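Long-range contact in putative 2OG-Fe(II) oxygenase family protein (Caulobacter crescentus CB15, PDB 3OOX), which probably uses iron(II), 2-oxoglutarate and oxygen to form ethene, and to oxidise L-arginine, releasing guanidine, as 2-oxoglutarate becomes succinate: residues P162-Y176 with P261-Y275. Residues are numbered along the deposited sequence; the frame is centred on the assembly and turned at random.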
ATOM      1  N   PRO A 162      -3.675 -11.278 -15.308  1.00 18.57           N
ATOM      2  CA  PRO A 162      -4.474 -12.297 -14.648  1.00 18.95           C
ATOM      3  C   PRO A 162      -4.109 -12.472 -13.190  1.00 20.34           C
ATOM      4  O   PRO A 162      -4.949 -12.907 -12.417  1.00 19.67           O
ATOM      5  CB  PRO A 162      -4.166 -13.574 -15.453  1.00 19.86           C
ATOM      6  CG  PRO A 162      -2.895 -13.290 -16.142  1.00 21.34           C
ATOM      7  CD  PRO A 162      -2.807 -11.848 -16.361  1.00 20.78           C
ATOM      8  N   THR A 163      -2.873 -12.134 -12.829  1.00 18.21           N
ATOM      9  CA  THR A 163      -2.369 -12.385 -11.476  1.00 18.27           C
ATOM     10  C   THR A 163      -3.008 -11.483 -10.448  1.00 17.78           C
ATOM     11  O   THR A 163      -3.043 -11.875  -9.287  1.00 18.00           O
ATOM     12  CB  THR A 163      -0.839 -12.233 -11.371  1.00 18.26           C
ATOM     13  OG1 THR A 163      -0.484 -10.855 -11.283  1.00 16.73           O
ATOM     14  CG2 THR A 163      -0.120 -12.846 -12.614  1.00 19.14           C
ATOM     15  N   VAL A 164      -3.535 -10.336 -10.858  1.00 16.63           N
ATOM     16  CA  VAL A 164      -4.101  -9.372  -9.917  1.00 16.31           C
ATOM     17  C   VAL A 164      -5.596  -9.202 -10.093  1.00 17.50           C
ATOM     18  O   VAL A 164      -6.235  -8.444  -9.383  1.00 16.90           O
ATOM     19  CB  VAL A 164      -3.405  -7.996  -9.994  1.00 17.87           C
ATOM     20  CG1 VAL A 164      -1.935  -8.140  -9.583  1.00 18.79           C
ATOM     21  CG2 VAL A 164      -3.561  -7.337 -11.385  1.00 18.84           C
ATOM     22  N   GLN A 165      -6.178  -9.931 -11.036  1.00 17.57           N
ATOM     23  CA  GLN A 165      -7.616  -9.865 -11.222  1.00 16.07           C
ATOM     24  C   GLN A 165      -8.346 -10.354  -9.962  1.00 16.51           C
ATOM     25  O   GLN A 165      -8.041 -11.437  -9.438  1.00 17.92           O
ATOM     26  CB  GLN A 165      -8.013 -10.736 -12.413  1.00 17.47           C
ATOM     27  CG  GLN A 165      -9.499 -10.754 -12.739  1.00 18.56           C
ATOM     28  CD  GLN A 165      -9.835 -11.459 -14.040  1.00 19.47           C
ATOM     29  OE1 GLN A 165      -9.415 -11.046 -15.095  1.00 20.88           O
ATOM     30  NE2 GLN A 165     -10.585 -12.521 -13.954  1.00 23.18           N
ATOM     31  N   ASP A 166      -9.324  -9.574  -9.521  1.00 17.98           N
ATOM     32  CA  ASP A 166     -10.041  -9.856  -8.283  1.00 18.32           C
ATOM     33  C   ASP A 166      -9.108 -10.048  -7.085  1.00 16.73           C
ATOM     34  O   ASP A 166      -9.484 -10.712  -6.117  1.00 17.16           O
ATOM     35  CB  ASP A 166     -11.015 -11.046  -8.433  1.00 16.78           C
ATOM     36  CG  ASP A 166     -12.158 -10.757  -9.424  1.00 18.58           C
ATOM     37  OD1 ASP A 166     -12.434  -9.580  -9.616  1.00 22.51           O
ATOM     38  OD2 ASP A 166     -12.704 -11.712  -9.997  1.00 22.38           O
ATOM     39  N   GLY A 167      -7.970  -9.366  -7.123  1.00 16.59           N
ATOM     40  CA  GLY A 167      -7.000  -9.458  -6.039  1.00 17.00           C
ATOM     41  C   GLY A 167      -7.564  -8.971  -4.712  1.00 16.19           C
ATOM     42  O   GLY A 167      -8.420  -8.096  -4.688  1.00 16.20           O
ATOM     43  N   ASN A 168      -7.027  -9.511  -3.621  1.00 15.85           N
ATOM     44  CA  ASN A 168      -7.530  -9.277  -2.261  1.00 16.53           C
ATOM     45  C   ASN A 168      -6.956  -7.969  -1.726  1.00 16.39           C
ATOM     46  O   ASN A 168      -6.375  -7.917  -0.640  1.00 17.52           O
ATOM     47  CB  ASN A 168      -7.149 -10.440  -1.365  1.00 18.08           C
ATOM     48  CG  ASN A 168      -8.001 -10.539  -0.120  1.00 16.08           C
ATOM     49  OD1 ASN A 168      -8.884  -9.713   0.167  1.00 17.15           O
ATOM     50  ND2 ASN A 168      -7.721 -11.602   0.654  1.00 18.39           N
ATOM     51  N   SER A 169      -7.117  -6.916  -2.514  1.00 15.86           N
ATOM     52  CA  SER A 169      -6.520  -5.622  -2.244  1.00 14.20           C
ATOM     53  C   SER A 169      -7.322  -4.821  -1.247  1.00 14.88           C
ATOM     54  O   SER A 169      -8.550  -4.964  -1.142  1.00 15.92           O
ATOM     55  CB  SER A 169      -6.313  -4.842  -3.555  1.00 15.79           C
ATOM     56  OG  SER A 169      -5.477  -5.601  -4.433  1.00 17.37           O
ATOM     57  N   VAL A 170      -6.621  -3.957  -0.524  1.00 15.53           N
ATOM     58  CA  VAL A 170      -7.248  -3.184   0.562  1.00 15.43           C
ATOM     59  C   VAL A 170      -6.859  -1.728   0.417  1.00 15.56           C
ATOM     60  O   VAL A 170      -5.682  -1.403   0.323  1.00 15.69           O
ATOM     61  CB  VAL A 170      -6.845  -3.717   1.915  1.00 15.78           C
ATOM     62  CG1 VAL A 170      -7.363  -2.794   3.041  1.00 16.55           C
ATOM     63  CG2 VAL A 170      -7.368  -5.144   2.151  1.00 17.64           C
ATOM     64  N   LEU A 171      -7.878  -0.859   0.438  1.00 15.86           N
ATOM     65  CA  LEU A 171      -7.693   0.582   0.593  1.00 16.52           C
ATOM     66  C   LEU A 171      -7.841   0.888   2.064  1.00 17.42           C
ATOM     67  O   LEU A 171      -8.876   0.568   2.678  1.00 16.66           O
ATOM     68  CB  LEU A 171      -8.736   1.378  -0.177  1.00 16.20           C
ATOM     69  CG  LEU A 171      -8.667   2.892  -0.070  1.00 16.87           C
ATOM     70  CD1 LEU A 171      -7.304   3.420  -0.567  1.00 18.77           C
ATOM     71  CD2 LEU A 171      -9.816   3.555  -0.868  1.00 18.56           C
ATOM     72  N   ARG A 172      -6.779   1.442   2.673  1.00 15.39           N
ATOM     73  CA  ARG A 172      -6.788   1.805   4.069  1.00 15.36           C
ATOM     74  C   ARG A 172      -6.915   3.323   4.142  1.00 16.81           C
ATOM     75  O   ARG A 172      -6.202   4.056   3.472  1.00 17.78           O
ATOM     76  CB  ARG A 172      -5.460   1.412   4.712  1.00 16.18           C
ATOM     77  CG  ARG A 172      -5.252   1.946   6.162  1.00 16.18           C
ATOM     78  CD  ARG A 172      -3.890   1.511   6.692  1.00 17.39           C
ATOM     79  NE  ARG A 172      -3.858   0.093   6.999  1.00 17.21           N
ATOM     80  CZ  ARG A 172      -2.750  -0.576   7.298  1.00 19.63           C
ATOM     81  NH1 ARG A 172      -1.570   0.043   7.327  1.00 20.74           N
ATOM     82  NH2 ARG A 172      -2.839  -1.861   7.553  1.00 23.70           N
ATOM     83  N   LEU A 173      -7.823   3.770   5.001  1.00 16.82           N
ATOM     84  CA  LEU A 173      -7.940   5.180   5.375  1.00 16.38           C
ATOM     85  C   LEU A 173      -7.416   5.275   6.815  1.00 16.61           C
ATOM     86  O   LEU A 173      -7.861   4.546   7.700  1.00 17.37           O
ATOM     87  CB  LEU A 173      -9.396   5.642   5.296  1.00 18.54           C
ATOM     88  CG  LEU A 173     -10.183   5.209   4.054  1.00 17.23           C
ATOM     89  CD1 LEU A 173     -11.664   5.658   4.196  1.00 20.17           C
ATOM     90  CD2 LEU A 173      -9.561   5.749   2.756  1.00 19.98           C
ATOM     91  N   LEU A 174      -6.437   6.151   7.043  1.00 17.89           N
ATOM     92  CA  LEU A 174      -5.718   6.235   8.315  1.00 18.24           C
ATOM     93  C   LEU A 174      -5.726   7.683   8.797  1.00 20.56           C
ATOM     94  O   LEU A 174      -5.444   8.589   8.020  1.00 23.67           O
ATOM     95  CB  LEU A 174      -4.267   5.765   8.128  1.00 20.20           C
ATOM     96  CG  LEU A 174      -3.245   5.762   9.253  1.00 24.30           C
ATOM     97  CD1 LEU A 174      -3.746   4.967  10.439  1.00 23.22           C
ATOM     98  CD2 LEU A 174      -1.894   5.229   8.709  1.00 24.62           C
ATOM     99  N   HIS A 175      -6.036   7.891  10.076  1.00 18.87           N
ATOM    100  CA  HIS A 175      -6.039   9.203  10.680  1.00 19.94           C
ATOM    101  C   HIS A 175      -5.252   9.199  11.968  1.00 21.38           C
ATOM    102  O   HIS A 175      -5.543   8.387  12.877  1.00 20.20           O
ATOM    103  CB  HIS A 175      -7.482   9.620  10.977  1.00 19.87           C
ATOM    104  CG  HIS A 175      -7.626  10.860  11.818  1.00 21.00           C
ATOM    105  ND1 HIS A 175      -8.497  10.918  12.882  1.00 21.50           N
ATOM    106  CD2 HIS A 175      -7.055  12.092  11.737  1.00 23.90           C
ATOM    107  CE1 HIS A 175      -8.444  12.122  13.429  1.00 24.78           C
ATOM    108  NE2 HIS A 175      -7.563  12.847  12.766  1.00 27.35           N
ATOM    109  N   TYR A 176      -4.276  10.113  12.050  1.00 22.53           N
ATOM    110  CA  TYR A 176      -3.585  10.443  13.289  1.00 23.49           C
ATOM    111  C   TYR A 176      -4.091  11.794  13.805  1.00 25.00           C
ATOM    112  O   TYR A 176      -3.795  12.822  13.178  1.00 27.30           O
ATOM    113  CB  TYR A 176      -2.078  10.581  13.057  1.00 24.39           C
ATOM    114  CG  TYR A 176      -1.334   9.290  12.872  1.00 29.06           C
ATOM    115  CD1 TYR A 176      -1.201   8.725  11.620  1.00 34.32           C
ATOM    116  CD2 TYR A 176      -0.728   8.655  13.967  1.00 30.17           C
ATOM    117  CE1 TYR A 176      -0.486   7.518  11.444  1.00 32.23           C
ATOM    118  CE2 TYR A 176      -0.031   7.474  13.811  1.00 34.48           C
ATOM    119  CZ  TYR A 176       0.100   6.921  12.547  1.00 31.48           C
ATOM    120  OH  TYR A 176       0.791   5.733  12.417  1.00 38.67           O
ATOM    121  N   PRO A 261      -3.661  17.421  12.062  1.00 37.32           N
ATOM    122  CA  PRO A 261      -4.044  16.019  11.861  1.00 35.09           C
ATOM    123  C   PRO A 261      -3.398  15.472  10.591  1.00 34.66           C
ATOM    124  O   PRO A 261      -3.163  16.219   9.637  1.00 34.82           O
ATOM    125  CB  PRO A 261      -5.577  16.065  11.739  1.00 35.29           C
ATOM    126  CG  PRO A 261      -5.994  17.462  11.997  1.00 40.33           C
ATOM    127  CD  PRO A 261      -4.801  18.347  11.927  1.00 39.27           C
ATOM    128  N   ARG A 262      -3.110  14.170  10.582  1.00 30.77           N
ATOM    129  CA  ARG A 262      -2.548  13.538   9.412  1.00 30.75           C
ATOM    130  C   ARG A 262      -3.529  12.476   8.930  1.00 25.76           C
ATOM    131  O   ARG A 262      -4.057  11.693   9.725  1.00 28.26           O
ATOM    132  CB  ARG A 262      -1.209  12.869   9.735  1.00 32.74           C
ATOM    133  CG  ARG A 262      -0.094  13.818  10.181  1.00 42.00           C
ATOM    134  CD  ARG A 262       1.204  13.032  10.472  1.00 51.87           C
ATOM    135  NE  ARG A 262       1.252  12.448  11.822  1.00 55.02           N
ATOM    136  CZ  ARG A 262       1.892  11.323  12.154  1.00 59.17           C
ATOM    137  NH1 ARG A 262       2.539  10.595  11.244  1.00 61.07           N
ATOM    138  NH2 ARG A 262       1.872  10.902  13.413  1.00 61.24           N
ATOM    139  N   TYR A 263      -3.750  12.459   7.628  1.00 24.37           N
ATOM    140  CA  TYR A 263      -4.566  11.427   6.993  1.00 23.48           C
ATOM    141  C   TYR A 263      -3.727  10.824   5.893  1.00 23.25           C
ATOM    142  O   TYR A 263      -2.953  11.517   5.209  1.00 26.11           O
ATOM    143  CB  TYR A 263      -5.843  12.002   6.368  1.00 24.15           C
ATOM    144  CG  TYR A 263      -6.704  12.730   7.339  1.00 23.84           C
ATOM    145  CD1 TYR A 263      -6.476  14.069   7.621  1.00 26.17           C
ATOM    146  CD2 TYR A 263      -7.737  12.082   8.005  1.00 21.98           C
ATOM    147  CE1 TYR A 263      -7.254  14.740   8.521  1.00 24.91           C
ATOM    148  CE2 TYR A 263      -8.529  12.738   8.908  1.00 24.72           C
ATOM    149  CZ  TYR A 263      -8.288  14.073   9.162  1.00 22.26           C
ATOM    150  OH  TYR A 263      -9.078  14.742  10.057  1.00 24.91           O
ATOM    151  N   SER A 264      -3.889   9.533   5.704  1.00 21.72           N
ATOM    152  CA  SER A 264      -3.228   8.809   4.631  0.50 20.67           C
ATOM    153  C   SER A 264      -4.187   7.761   4.074  1.00 19.60           C
ATOM    154  O   SER A 264      -5.004   7.230   4.811  1.00 20.92           O
ATOM    155  CB  SER A 264      -1.963   8.146   5.170  0.50 20.52           C
ATOM    156  OG  SER A 264      -1.171   7.595   4.133  0.50 21.66           O
ATOM    157  N   THR A 265      -4.071   7.460   2.790  1.00 17.31           N
ATOM    158  CA  THR A 265      -4.957   6.493   2.148  1.00 17.63           C
ATOM    159  C   THR A 265      -4.168   5.517   1.269  1.00 16.65           C
ATOM    160  O   THR A 265      -4.407   5.432   0.048  1.00 16.95           O
ATOM    161  CB  THR A 265      -6.082   7.188   1.328  1.00 19.71           C
ATOM    162  OG1 THR A 265      -5.516   7.858   0.187  1.00 21.28           O
ATOM    163  CG2 THR A 265      -6.862   8.194   2.213  1.00 21.09           C
ATOM    164  N   PRO A 266      -3.257   4.723   1.866  1.00 15.79           N
ATOM    165  CA  PRO A 266      -2.523   3.750   1.087  1.00 16.42           C
ATOM    166  C   PRO A 266      -3.404   2.632   0.504  1.00 16.25           C
ATOM    167  O   PRO A 266      -4.345   2.203   1.137  1.00 15.94           O
ATOM    168  CB  PRO A 266      -1.526   3.158   2.090  1.00 17.22           C
ATOM    169  CG  PRO A 266      -2.168   3.378   3.409  1.00 17.35           C
ATOM    170  CD  PRO A 266      -2.897   4.688   3.292  1.00 17.80           C
ATOM    171  N   PHE A 267      -3.017   2.151  -0.681  1.00 15.32           N
ATOM    172  CA  PHE A 267      -3.699   1.051  -1.344  1.00 14.79           C
ATOM    173  C   PHE A 267      -2.731  -0.114  -1.407  1.00 14.20           C
ATOM    174  O   PHE A 267      -1.670  -0.005  -2.057  1.00 15.33           O
ATOM    175  CB  PHE A 267      -4.149   1.467  -2.740  1.00 14.48           C
ATOM    176  CG  PHE A 267      -4.892   0.381  -3.472  1.00 15.73           C
ATOM    177  CD1 PHE A 267      -6.230   0.145  -3.206  1.00 16.29           C
ATOM    178  CD2 PHE A 267      -4.246  -0.435  -4.363  1.00 16.20           C
ATOM    179  CE1 PHE A 267      -6.923  -0.847  -3.807  1.00 17.17           C
ATOM    180  CE2 PHE A 267      -4.964  -1.456  -4.982  1.00 15.18           C
ATOM    181  CZ  PHE A 267      -6.320  -1.615  -4.720  1.00 16.89           C
ATOM    182  N   PHE A 268      -3.096  -1.211  -0.753  1.00 14.17           N
ATOM    183  CA  PHE A 268      -2.308  -2.442  -0.696  1.00 14.22           C
ATOM    184  C   PHE A 268      -2.822  -3.399  -1.770  1.00 13.75           C
ATOM    185  O   PHE A 268      -3.837  -4.119  -1.567  1.00 16.61           O
ATOM    186  CB  PHE A 268      -2.405  -3.052   0.700  1.00 14.77           C
ATOM    187  CG  PHE A 268      -1.894  -2.155   1.789  1.00 14.12           C
ATOM    188  CD1 PHE A 268      -0.546  -2.129   2.101  1.00 16.18           C
ATOM    189  CD2 PHE A 268      -2.751  -1.331   2.502  1.00 16.62           C
ATOM    190  CE1 PHE A 268      -0.079  -1.332   3.129  1.00 15.25           C
ATOM    191  CE2 PHE A 268      -2.259  -0.484   3.492  1.00 17.68           C
ATOM    192  CZ  PHE A 268      -0.913  -0.482   3.783  1.00 15.65           C
ATOM    193  N   LEU A 269      -2.090  -3.419  -2.898  1.00 14.76           N
ATOM    194  CA  LEU A 269      -2.464  -4.230  -4.029  1.00 14.43           C
ATOM    195  C   LEU A 269      -1.946  -5.635  -3.825  1.00 15.43           C
ATOM    196  O   LEU A 269      -0.761  -5.834  -3.515  1.00 15.64           O
ATOM    197  CB  LEU A 269      -1.923  -3.637  -5.330  1.00 14.52           C
ATOM    198  CG  LEU A 269      -2.528  -4.103  -6.649  1.00 16.87           C
ATOM    199  CD1 LEU A 269      -2.320  -3.008  -7.737  1.00 15.20           C
ATOM    200  CD2 LEU A 269      -1.966  -5.455  -7.092  1.00 17.25           C
ATOM    201  N   HIS A 270      -2.854  -6.613  -3.931  1.00 14.84           N
ATOM    202  CA  HIS A 270      -2.566  -8.030  -3.730  1.00 15.14           C
ATOM    203  C   HIS A 270      -2.876  -8.817  -4.994  1.00 15.33           C
ATOM    204  O   HIS A 270      -3.735  -8.431  -5.803  1.00 15.72           O
ATOM    205  CB  HIS A 270      -3.507  -8.623  -2.686  1.00 16.45           C
ATOM    206  CG  HIS A 270      -3.202  -8.264  -1.263  1.00 17.72           C
ATOM    207  ND1 HIS A 270      -3.221  -6.976  -0.748  1.00 18.16           N
ATOM    208  CD2 HIS A 270      -2.927  -9.077  -0.210  1.00 20.76           C
ATOM    209  CE1 HIS A 270      -2.991  -7.029   0.557  1.00 17.70           C
ATOM    210  NE2 HIS A 270      -2.796  -8.280   0.903  1.00 23.20           N
ATOM    211  N   PHE A 271      -2.173  -9.944  -5.141  1.00 14.72           N
ATOM    212  CA  PHE A 271      -2.511 -10.906  -6.162  1.00 15.05           C
ATOM    213  C   PHE A 271      -3.917 -11.526  -5.843  1.00 15.11           C
ATOM    214  O   PHE A 271      -4.418 -11.530  -4.727  1.00 16.92           O
ATOM    215  CB  PHE A 271      -1.503 -12.062  -6.183  1.00 16.76           C
ATOM    216  CG  PHE A 271      -0.147 -11.713  -6.707  1.00 17.49           C
ATOM    217  CD1 PHE A 271       0.011 -11.081  -7.920  1.00 17.98           C
ATOM    218  CD2 PHE A 271       1.006 -12.107  -6.027  1.00 19.02           C
ATOM    219  CE1 PHE A 271       1.261 -10.769  -8.416  1.00 16.65           C
ATOM    220  CE2 PHE A 271       2.268 -11.846  -6.563  1.00 17.89           C
ATOM    221  CZ  PHE A 271       2.396 -11.143  -7.741  1.00 16.94           C
ATOM    222  N   ALA A 272      -4.519 -12.108  -6.877  1.00 15.08           N
ATOM    223  CA  ALA A 272      -5.629 -13.026  -6.729  1.00 15.91           C
ATOM    224  C   ALA A 272      -5.302 -14.151  -5.740  1.00 15.88           C
ATOM    225  O   ALA A 272      -4.211 -14.727  -5.759  1.00 16.05           O
ATOM    226  CB  ALA A 272      -5.955 -13.625  -8.102  1.00 16.94           C
ATOM    227  N   SER A 273      -6.263 -14.458  -4.889  1.00 16.35           N
ATOM    228  CA  SER A 273      -6.104 -15.450  -3.822  1.00 16.99           C
ATOM    229  C   SER A 273      -5.625 -16.813  -4.308  1.00 18.46           C
ATOM    230  O   SER A 273      -4.787 -17.447  -3.682  1.00 17.72           O
ATOM    231  CB  SER A 273      -7.420 -15.648  -3.100  1.00 19.36           C
ATOM    232  OG  SER A 273      -7.760 -14.483  -2.418  1.00 18.67           O
ATOM    233  N   ASP A 274      -6.155 -17.231  -5.454  1.00 19.74           N
ATOM    234  CA  ASP A 274      -5.791 -18.489  -6.069  1.00 19.81           C
ATOM    235  C   ASP A 274      -4.607 -18.473  -7.042  1.00 21.39           C
ATOM    236  O   ASP A 274      -4.328 -19.495  -7.709  1.00 21.63           O
ATOM    237  CB  ASP A 274      -7.041 -19.130  -6.730  1.00 18.99           C
ATOM    238  CG  ASP A 274      -7.692 -18.262  -7.813  1.00 22.94           C
ATOM    239  OD1 ASP A 274      -7.158 -17.171  -8.094  1.00 19.21           O
ATOM    240  OD2 ASP A 274      -8.712 -18.722  -8.433  1.00 21.95           O
ATOM    241  N   TYR A 275      -3.900 -17.345  -7.132  1.00 18.48           N
ATOM    242  CA  TYR A 275      -2.732 -17.231  -7.995  1.00 18.71           C
ATOM    243  C   TYR A 275      -1.579 -18.006  -7.355  1.00 20.41           C
ATOM    244  O   TYR A 275      -1.212 -17.753  -6.202  1.00 19.49           O
ATOM    245  CB  TYR A 275      -2.318 -15.784  -8.179  1.00 17.65           C
ATOM    246  CG  TYR A 275      -1.045 -15.629  -8.971  1.00 17.27           C
ATOM    247  CD1 TYR A 275      -0.975 -16.045 -10.278  1.00 19.38           C
ATOM    248  CD2 TYR A 275       0.082 -15.020  -8.424  1.00 19.09           C
ATOM    249  CE1 TYR A 275       0.167 -15.902 -11.015  1.00 21.05           C
ATOM    250  CE2 TYR A 275       1.222 -14.853  -9.153  1.00 19.99           C
ATOM    251  CZ  TYR A 275       1.271 -15.288 -10.453  1.00 20.71           C
ATOM    252  OH  TYR A 275       2.433 -15.126 -11.195  1.00 20.84           O
TER
HETATM  253  O   HOH W   1      -8.075 -12.286  -4.351  1.00 17.62           O
HETATM  254  O   HOH W   2      -5.846 -13.595  -0.622  1.00 22.00           O
HETATM  255  O   HOH W   3      -1.048  14.333  13.601  1.00 42.66           O
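Strand 170-176 pairs antiparallel with the broken strand 262-269, and at one end R262 lies against Y176. Followed outward, R262 has its CB 4.1 Å from Y176 CB. The chain bends at chi3 (-84°), keeping R262 NE 4.0 Å from Y176 CB. R262 CZ then stands over the ring, and R262 NH2 reaches Y176 CD2 at 3.5 Å. The guanidinium lies nearly flat on the ring, planes at 19°, a cation-pi stack that suits a long, flat cation beside a tyrosine. On the other sheet face the H175 and Y263 ring planes differ by only 10° but are displaced, with little overlap, H175 CD2 being 3.3 Å from Y263 CE2; H175 ND1 is hydrogen-bonded to E97 OE2. P266, which has no N-H to offer R172 O, fits where the strand is interrupted, yet its carbonyl still takes R172 N almost head-on. Farther along, S169 OG replaces a backbone acceptor for H270 N at 2.9 Å. The H270 ring, one face over N168 O, sends ND1 back to F268 O (3.0 Å), meeting it from the face opposite V170 N. A leucine in place of H270 would probably leave F268 O without its second donor and N168 O without the flat ring against it. Beyond the strands, T163 CB makes a CH-pi contact, 3.8 Å from the Y275 ring centroid. These strands, flanked by 97-101 and 197-201, belong to the major sheet of the double-stranded beta-helix (jelly-roll) fold of 2OG-Fe(II) oxygenases.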